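PDB 6CIB: YcaO from Methanopyrus kandleri, which binds ADP and a magnesium ion and, as a YcaO enzyme, probably uses ATP to drive thioamidation of peptide backbones. Local coordinates for residues A[90-95]-A[110-115]; A[99-104]-A[126-131]. One frame throughout, in Å; residues are numbered along the deposited sequence.

Overall arrangement
Along the chain the two contacts interlock: 90-95, 99-104, 110-115 and 126-131 follow in that order, so the segments alternate. Their centres lie about 9 Å apart. Both fasten pieces of the long loop after helix 68-85 to the successive strands 113-118 and 124-128, neighbours in a five-stranded antiparallel sheet in which 124-128 is an edge strand. In contact 1, 90-95 pairs with the start of 113-118; in contact 2, 99-104 pairs with 124-128. The strands are joined between the contacts by Val114 N and Val127 O, 2.7 Å apart, and by the Trp113 ring packing on Val127. Strand 148-150, at the far edge of this sheet, begins with Leu148, a magnesium ligand.

Contact 1 (A[90-95]-A[110-115]); sequences EIIERG and PREWVE
An isolated antiparallel beta bridge, Glu93 with Trp113, lays the loop segment 90-95 beside the start of strand 113-118. It is a hydrogen-bonded pair: Glu93 N reaches Trp113 O at 2.8 Å almost straight (172°), and Trp113 N returns to Glu93 O at 2.9 Å on a more bent path (143°). Glu93 O also lies in the plane of the indole, at its edge. Beyond the bridge, Arg94, Arg111 and Glu112 form a salt-bridge network. A bend at its second torsion (chi2 77°) turns the Glu112 carboxylate back to Arg94, where OE2 uses its anti lone pair toward Arg94 NE at 3.1 Å, the oxygen standing well out of the guanidinium plane. Arg94 CD sits over the centre of the Arg111 guanidinium, 3.5 Å above it, while Arg94 NH1 pairs with Glu89. With an alanine in place of Arg94, Glu112 OE2 would probably be left with its longer link to Arg111, and Glu89 would lose a counter-charge. Next to Arg94, Ile92 CG2 rests on Glu112 CG at 3.7 Å. Toward the other end, Ile91 CD1 meets Val114 CG1 at 3.8 Å, and one water takes the hydrogen of Glu115 N and donates to Ile91 O at 2.7 Å.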
loop_
_atom_site.group_PDB
_atom_site.type_symbol
_atom_site.label_atom_id
_atom_site.label_comp_id
_atom_site.label_asym_id
_atom_site.label_seq_id
_atom_site.Cartn_x
_atom_site.Cartn_y
_atom_site.Cartn_z
ATOM N N GLU A 90 14.825 20.704 5.198
ATOM C CA GLU A 90 16.116 20.218 4.693
ATOM C C GLU A 90 16.134 19.924 3.190
ATOM O O GLU A 90 17.089 20.291 2.498
ATOM C CB GLU A 90 16.513 18.932 5.432
ATOM C CG GLU A 90 16.912 19.105 6.889
ATOM C CD GLU A 90 18.375 19.483 7.054
ATOM O OE1 GLU A 90 19.186 18.589 7.387
ATOM O OE2 GLU A 90 18.718 20.670 6.844
ATOM N N ILE A 91 15.080 19.265 2.703
ATOM C CA ILE A 91 15.030 18.769 1.323
ATOM C C ILE A 91 14.022 19.511 0.445
ATOM O O ILE A 91 13.784 19.107 -0.692
ATOM C CB ILE A 91 14.813 17.226 1.254
ATOM C CG1 ILE A 91 13.462 16.823 1.892
ATOM C CG2 ILE A 91 16.014 16.490 1.853
ATOM C CD1 ILE A 91 13.024 15.396 1.637
ATOM N N ILE A 92 13.433 20.586 0.970
ATOM C CA ILE A 92 12.515 21.416 0.187
ATOM C C ILE A 92 13.314 22.430 -0.634
ATOM O O ILE A 92 14.263 23.039 -0.127
ATOM C CB ILE A 92 11.432 22.098 1.066
ATOM C CG1 ILE A 92 10.454 21.049 1.623
ATOM C CG2 ILE A 92 10.639 23.130 0.272
ATOM C CD1 ILE A 92 9.654 21.491 2.833
ATOM N N GLU A 93 12.938 22.579 -1.903
ATOM C CA GLU A 93 13.506 23.602 -2.784
ATOM C C GLU A 93 12.419 24.529 -3.294
ATOM O O GLU A 93 11.310 24.085 -3.619
ATOM C CB GLU A 93 14.259 22.971 -3.950
ATOM C CG GLU A 93 15.666 22.529 -3.591
ATOM C CD GLU A 93 16.362 21.798 -4.723
ATOM O OE1 GLU A 93 16.536 22.396 -5.810
ATOM O OE2 GLU A 93 16.745 20.622 -4.520
ATOM N N ARG A 94 12.736 25.818 -3.359
ATOM C CA ARG A 94 11.733 26.819 -3.716
ATOM C C ARG A 94 11.899 27.447 -5.091
ATOM O O ARG A 94 10.901 27.768 -5.747
ATOM C CB ARG A 94 11.591 27.870 -2.620
ATOM C CG ARG A 94 10.601 27.422 -1.568
ATOM C CD ARG A 94 10.515 28.367 -0.390
ATOM N NE ARG A 94 9.633 27.805 0.633
ATOM C CZ ARG A 94 10.025 26.963 1.585
ATOM N NH1 ARG A 94 11.297 26.590 1.665
ATOM N NH2 ARG A 94 9.151 26.498 2.467
ATOM N N GLY A 95 13.142 27.607 -5.528
ATOM C CA GLY A 95 13.422 28.074 -6.882
ATOM C C GLY A 95 14.143 26.999 -7.671
ATOM O O GLY A 95 15.316 27.179 -8.001
ATOM N N PRO A 110 2.823 25.463 -7.827
ATOM C CA PRO A 110 3.239 25.201 -6.434
ATOM C C PRO A 110 4.598 25.809 -6.091
ATOM O O PRO A 110 5.447 25.970 -6.971
ATOM C CB PRO A 110 3.295 23.671 -6.340
ATOM C CG PRO A 110 3.175 23.158 -7.732
ATOM C CD PRO A 110 2.500 24.216 -8.547
ATOM N N ARG A 111 4.788 26.136 -4.816
ATOM C CA ARG A 111 5.947 26.906 -4.366
ATOM C C ARG A 111 7.059 26.044 -3.758
ATOM O O ARG A 111 8.245 26.405 -3.836
ATOM C CB ARG A 111 5.500 27.984 -3.369
ATOM C CG ARG A 111 6.440 29.172 -3.273
ATOM C CD ARG A 111 6.323 29.853 -1.921
ATOM N NE ARG A 111 7.512 30.655 -1.633
ATOM C CZ ARG A 111 7.999 30.904 -0.418
ATOM N NH1 ARG A 111 7.417 30.410 0.676
ATOM N NH2 ARG A 111 9.093 31.642 -0.302
ATOM N N GLU A 112 6.667 24.923 -3.150
ATOM C CA GLU A 112 7.589 23.999 -2.480
ATOM C C GLU A 112 7.736 22.707 -3.275
ATOM O O GLU A 112 6.744 22.077 -3.640
ATOM C CB GLU A 112 7.098 23.670 -1.067
ATOM C CG GLU A 112 7.303 24.766 -0.031
ATOM C CD GLU A 112 6.298 25.898 -0.138
ATOM O OE1 GLU A 112 5.092 25.628 -0.339
ATOM O OE2 GLU A 112 6.720 27.067 -0.018
ATOM N N TRP A 113 8.984 22.319 -3.518
ATOM C CA TRP A 113 9.309 21.147 -4.321
ATOM C C TRP A 113 10.314 20.272 -3.601
ATOM O O TRP A 113 11.057 20.751 -2.740
ATOM C CB TRP A 113 9.908 21.560 -5.671
ATOM C CG TRP A 113 9.040 22.467 -6.479
ATOM C CD1 TRP A 113 8.968 23.828 -6.386
ATOM C CD2 TRP A 113 8.117 22.085 -7.504
ATOM N NE1 TRP A 113 8.059 24.317 -7.286
ATOM C CE2 TRP A 113 7.520 23.273 -7.989
ATOM C CE3 TRP A 113 7.732 20.855 -8.060
ATOM C CZ2 TRP A 113 6.558 23.269 -9.009
ATOM C CZ3 TRP A 113 6.777 20.852 -9.075
ATOM C CH2 TRP A 113 6.203 22.054 -9.540
ATOM N N VAL A 114 10.315 18.988 -3.960
ATOM C CA VAL A 114 11.373 18.045 -3.585
ATOM C C VAL A 114 11.886 17.340 -4.847
ATOM O O VAL A 114 11.098 16.915 -5.700
ATOM C CB VAL A 114 10.906 16.996 -2.540
ATOM C CG1 VAL A 114 12.099 16.260 -1.949
ATOM C CG2 VAL A 114 10.115 17.643 -1.411
ATOM N N GLU A 115 13.207 17.225 -4.955
ATOM C CA GLU A 115 13.851 16.567 -6.086
ATOM C C GLU A 115 13.681 15.047 -6.030
ATOM O O GLU A 115 14.098 14.399 -5.065
ATOM C CB GLU A 115 15.336 16.929 -6.124
ATOM C CG GLU A 115 16.018 16.684 -7.465
ATOM C CD GLU A 115 17.533 16.711 -7.356
ATOM O OE1 GLU A 115 18.067 17.557 -6.608
ATOM O OE2 GLU A 115 18.196 15.883 -8.013
HETATM O O HOH W 1 14.913 18.028 -2.896
#

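Contact 2 (A[99-104]-A[126-131])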
loop_
_atom_site.group_PDB
_atom_site.type_symbol
_atom_site.label_atom_id
_atom_site.label_comp_id
_atom_site.label_asym_id
_atom_site.label_seq_id
_atom_site.Cartn_x
_atom_site.Cartn_y
_atom_site.Cartn_z
ATOM N N ASP A 99 13.285 19.738 -14.693
ATOM C CA ASP A 99 11.941 19.215 -14.968
ATOM C C ASP A 99 11.070 19.236 -13.709
ATOM O O ASP A 99 11.567 19.046 -12.598
ATOM C CB ASP A 99 12.012 17.787 -15.521
ATOM C CG ASP A 99 12.653 17.711 -16.904
ATOM O OD1 ASP A 99 12.263 18.485 -17.807
ATOM O OD2 ASP A 99 13.535 16.849 -17.096
ATOM N N LYS A 100 9.775 19.476 -13.901
ATOM C CA LYS A 100 8.809 19.544 -12.805
ATOM C C LYS A 100 7.575 18.740 -13.162
ATOM O O LYS A 100 7.099 18.806 -14.299
ATOM C CB LYS A 100 8.364 20.988 -12.553
ATOM C CG LYS A 100 9.421 21.938 -12.025
ATOM C CD LYS A 100 8.882 23.356 -12.098
ATOM C CE LYS A 100 9.806 24.350 -11.419
ATOM N NZ LYS A 100 9.261 25.735 -11.505
ATOM N N TRP A 101 7.059 17.984 -12.197
ATOM C CA TRP A 101 5.732 17.407 -12.333
ATOM C C TRP A 101 4.728 18.337 -11.664
ATOM O O TRP A 101 4.791 18.569 -10.451
ATOM C CB TRP A 101 5.652 15.974 -11.769
ATOM C CG TRP A 101 4.229 15.455 -11.622
ATOM C CD1 TRP A 101 3.213 15.567 -12.538
ATOM C CD2 TRP A 101 3.675 14.753 -10.497
ATOM N NE1 TRP A 101 2.064 14.996 -12.046
ATOM C CE2 TRP A 101 2.318 14.477 -10.803
ATOM C CE3 TRP A 101 4.193 14.325 -9.265
ATOM C CZ2 TRP A 101 1.470 13.784 -9.919
ATOM C CZ3 TRP A 101 3.345 13.637 -8.379
ATOM C CH2 TRP A 101 1.999 13.380 -8.714
ATOM N N THR A 102 3.819 18.874 -12.475
ATOM C CA THR A 102 2.744 19.744 -12.001
ATOM C C THR A 102 1.399 19.068 -12.298
ATOM O O THR A 102 0.949 19.076 -13.446
ATOM C CB THR A 102 2.830 21.153 -12.636
ATOM O OG1 THR A 102 4.157 21.663 -12.476
ATOM C CG2 THR A 102 1.843 22.123 -11.980
ATOM N N PRO A 103 0.763 18.466 -11.268
ATOM C CA PRO A 103 -0.528 17.787 -11.454
ATOM C C PRO A 103 -1.626 18.722 -11.966
ATOM O O PRO A 103 -1.581 19.932 -11.706
ATOM C CB PRO A 103 -0.882 17.309 -10.048
ATOM C CG PRO A 103 0.411 17.242 -9.315
ATOM C CD PRO A 103 1.262 18.330 -9.887
ATOM N N ALA A 104 -2.597 18.143 -12.673
ATOM C CA ALA A 104 -3.703 18.873 -13.317
ATOM C C ALA A 104 -4.442 19.865 -12.409
ATOM O O ALA A 104 -4.781 20.970 -12.842
ATOM C CB ALA A 104 -4.692 17.884 -13.921
ATOM N N TYR A 126 11.413 17.408 -10.342
ATOM C CA TYR A 126 10.883 18.009 -9.116
ATOM C C TYR A 126 9.410 17.693 -8.912
ATOM O O TYR A 126 8.604 17.752 -9.844
ATOM C CB TYR A 126 11.145 19.520 -9.067
ATOM C CG TYR A 126 12.601 19.843 -8.820
ATOM C CD1 TYR A 126 13.103 19.937 -7.517
ATOM C CD2 TYR A 126 13.490 20.026 -9.891
ATOM C CE1 TYR A 126 14.445 20.220 -7.287
ATOM C CE2 TYR A 126 14.835 20.302 -9.671
ATOM C CZ TYR A 126 15.305 20.402 -8.368
ATOM O OH TYR A 126 16.630 20.681 -8.140
ATOM N N VAL A 127 9.082 17.343 -7.674
ATOM C CA VAL A 127 7.739 16.921 -7.294
ATOM C C VAL A 127 7.271 17.889 -6.206
ATOM O O VAL A 127 8.075 18.257 -5.343
ATOM C CB VAL A 127 7.757 15.437 -6.830
ATOM C CG1 VAL A 127 6.455 15.013 -6.168
ATOM C CG2 VAL A 127 8.022 14.524 -8.018
ATOM N N PRO A 128 5.988 18.319 -6.249
ATOM C CA PRO A 128 5.488 19.220 -5.198
ATOM C C PRO A 128 5.601 18.571 -3.830
ATOM O O PRO A 128 5.451 17.345 -3.717
ATOM C CB PRO A 128 4.008 19.413 -5.563
ATOM C CG PRO A 128 3.925 19.091 -7.025
ATOM C CD PRO A 128 4.928 17.994 -7.228
ATOM N N ALA A 129 5.881 19.383 -2.811
ATOM C CA ALA A 129 5.966 18.905 -1.426
ATOM C C ALA A 129 4.696 18.178 -0.976
ATOM O O ALA A 129 4.788 17.193 -0.242
ATOM C CB ALA A 129 6.312 20.043 -0.475
ATOM N N ASN A 130 3.534 18.636 -1.456
ATOM C CA ASN A 130 2.221 18.027 -1.135
ATOM C C ASN A 130 2.067 16.621 -1.726
ATOM O O ASN A 130 1.194 15.855 -1.306
ATOM C CB ASN A 130 1.067 18.928 -1.617
ATOM C CG ASN A 130 -0.285 18.566 -0.990
ATOM O OD1 ASN A 130 -0.471 18.643 0.226
ATOM N ND2 ASN A 130 -1.241 18.187 -1.830
ATOM N N GLU A 131 2.911 16.302 -2.707
ATOM C CA GLU A 131 2.943 14.983 -3.319
ATOM C C GLU A 131 4.049 14.101 -2.736
ATOM O O GLU A 131 4.275 12.986 -3.210
ATOM C CB GLU A 131 3.103 15.104 -4.842
ATOM C CG GLU A 131 1.895 15.668 -5.574
ATOM C CD GLU A 131 0.624 14.879 -5.325
ATOM O OE1 GLU A 131 0.664 13.627 -5.343
ATOM O OE2 GLU A 131 -0.424 15.516 -5.116
#
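Two backbone hydrogen bonds, both made by Tyr126, hold 99-104 to the strand end. Tyr126 N gives its hydrogen to Asp99 O at 2.8 Å, nearly straight (175°) though tilted from the carbonyl plane, and Trp101 N gives its own to Tyr126 O at 2.8 Å, closely in line with that C=O bond. Lys100, between the two bonded residues, is thereby bridged to Tyr126, and its CA adds a CA-H...O contact to Tyr126 O. Asp99 O also lies in the plane of the phenol at its edge, 3.5 Å from Tyr126 CD2. This is a single beta bridge onto strand 124-128, one of the two edge strands of the five-stranded antiparallel sheet: the loop takes the backbone of Tyr126, while the other side of the strand faces 113-118.

Apolar contacts centre on Trp101. Its CG stands opposite the backbone N (chi1 168°), which swings the indole over to Val127 and Glu131. Val127 CG1 meets the benzene part at its edge, 3.9 Å from Trp101 CE3. Pro103 CG sits above one indole face, toward its rim, from within the same segment, and Pro103 slides past Pro128 in the opposite direction, Pro103 CD 4.0 Å from Pro128 CG. Pro128 CD also lies 3.3 Å from Trp101 O.

Two charged side chains join in. Glu131 crosses the indole at about a right angle and brings OE1 to 3.6 Å from Trp101 CH2, with CB and CG against Trp101 CZ3 and its carboxylate plane turned 70° from the ring. This buried carboxylate is answered by two arginines, OE1 by Arg350 and OE2 by Arg363. Lys100 lays its CG 4.2 Å from Tyr126 CB and runs on, fully extended, to a salt bridge between NZ and Glu109.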